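Side-chain contact in domain of Unknown Function with an Immunoglobulin-like Beta-sandwich Fold (Bacteroides vulgatus ATCC 8482, PDB 3D33), which is of unknown function but adopts an immunoglobulin-like beta-sandwich fold and belongs to the DUF3244 family of the E-set clan: residues I79-A82 with N83-A86. Sequence-based numbering, arbitrary orientation.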
loop_
_atom_site.group_PDB
_atom_site.type_symbol
_atom_site.label_atom_id
_atom_site.label_comp_id
_atom_site.label_asym_id
_atom_site.label_seq_id
_atom_site.Cartn_x
_atom_site.Cartn_y
_atom_site.Cartn_z
ATOM N N ILE A 79 3.380 0.792 7.835
ATOM C CA ILE A 79 4.377 1.677 7.234
ATOM C C ILE A 79 4.249 3.047 7.893
ATOM O O ILE A 79 3.193 3.670 7.840
ATOM C CB ILE A 79 4.155 1.835 5.731
ATOM C CG1 ILE A 79 4.207 0.491 5.007
ATOM C CG2 ILE A 79 5.191 2.799 5.115
ATOM C CD1 ILE A 79 3.785 0.592 3.536
ATOM N N SER A 80 5.335 3.527 8.481
ATOM C CA SER A 80 5.354 4.888 9.041
ATOM C C SER A 80 5.555 5.868 7.918
ATOM O O SER A 80 6.540 5.770 7.158
ATOM C CB SER A 80 6.482 5.093 10.029
ATOM O OG SER A 80 6.429 6.441 10.480
ATOM N N ILE A 81 4.623 6.809 7.799
ATOM C CA ILE A 81 4.740 7.896 6.823
ATOM C C ILE A 81 5.187 9.207 7.493
ATOM O O ILE A 81 5.218 10.260 6.880
ATOM C CB ILE A 81 3.422 8.096 6.047
ATOM C CG1 ILE A 81 2.259 8.543 6.949
ATOM C CG2 ILE A 81 3.032 6.792 5.318
ATOM C CD1 ILE A 81 0.970 8.897 6.138
ATOM N N ALA A 82 5.567 9.114 8.759
ATOM C CA ALA A 82 5.798 10.284 9.611
ATOM C C ALA A 82 6.971 11.137 9.123
ATOM O O ALA A 82 7.009 12.336 9.349
ATOM C CB ALA A 82 6.054 9.831 11.039
ATOM N N ASN A 83 7.945 10.502 8.483
ATOM C CA ASN A 83 9.119 11.230 7.982
ATOM C C ASN A 83 9.145 11.386 6.455
ATOM O O ASN A 83 10.145 11.807 5.894
ATOM C CB ASN A 83 10.390 10.589 8.513
ATOM C CG ASN A 83 10.407 10.531 10.027
ATOM O OD1 ASN A 83 10.435 9.448 10.616
ATOM N ND2 ASN A 83 10.342 11.689 10.660
ATOM N N PHE A 84 8.035 11.083 5.788
ATOM C CA PHE A 84 7.883 11.518 4.417
ATOM C C PHE A 84 7.550 12.998 4.377
ATOM O O PHE A 84 6.790 13.489 5.212
ATOM C CB PHE A 84 6.770 10.779 3.685
ATOM C CG PHE A 84 6.914 9.280 3.600
ATOM C CD1 PHE A 84 8.106 8.618 3.853
ATOM C CD2 PHE A 84 5.829 8.533 3.179
ATOM C CE1 PHE A 84 8.175 7.219 3.728
ATOM C CE2 PHE A 84 5.890 7.170 3.067
ATOM C CZ PHE A 84 7.080 6.504 3.361
ATOM N N PRO A 85 8.103 13.737 3.391
ATOM C CA PRO A 85 7.674 15.116 3.215
ATOM C C PRO A 85 6.178 15.262 2.998
ATOM O O PRO A 85 5.528 14.374 2.451
ATOM C CB PRO A 85 8.431 15.552 1.942
ATOM C CG PRO A 85 9.660 14.740 1.972
ATOM C CD PRO A 85 9.198 13.398 2.459
ATOM N N ALA A 86 5.653 16.400 3.430
ATOM C CA ALA A 86 4.278 16.773 3.152
ATOM C C ALA A 86 4.079 16.821 1.631
ATOM O O ALA A 86 4.696 17.617 0.929
ATOM C CB ALA A 86 3.967 18.134 3.788
#
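F84 folds back over I81, whose CA sits 4.0 Å from the ring centroid and 19° off the ring normal, so its C-H meets the aromatic face in a CH-pi contact. The isoleucine CG2 extends the apolar touch, lying 3.7 Å from F84 CE2, and S80 O covers the same face near CZ at 3.9 Å. With F84 CG anti to its own carbonyl carbon (chi1 -59°), the ring is carried back across the turn. That turn, type I from I81 to F84, is closed by F84 N donating to I81 O over 3.1 Å, with the donor standing 64° out of the carbonyl plane. One step earlier S80 OG accepts from A82 N at 3.3 Å, an ST turn at the point where strand 76-80 gives way to the loop. Further out, the ring touches V64, I55 and Y89 of the facing sheet. Replacing F84 by an alanine would probably uncover I81 CA and lose the apolar contacts to I55 and V64. The chemistry thus combines a backbone-closed turn with a dispersive aromatic cover, joining the two sheets of the sandwich at one end.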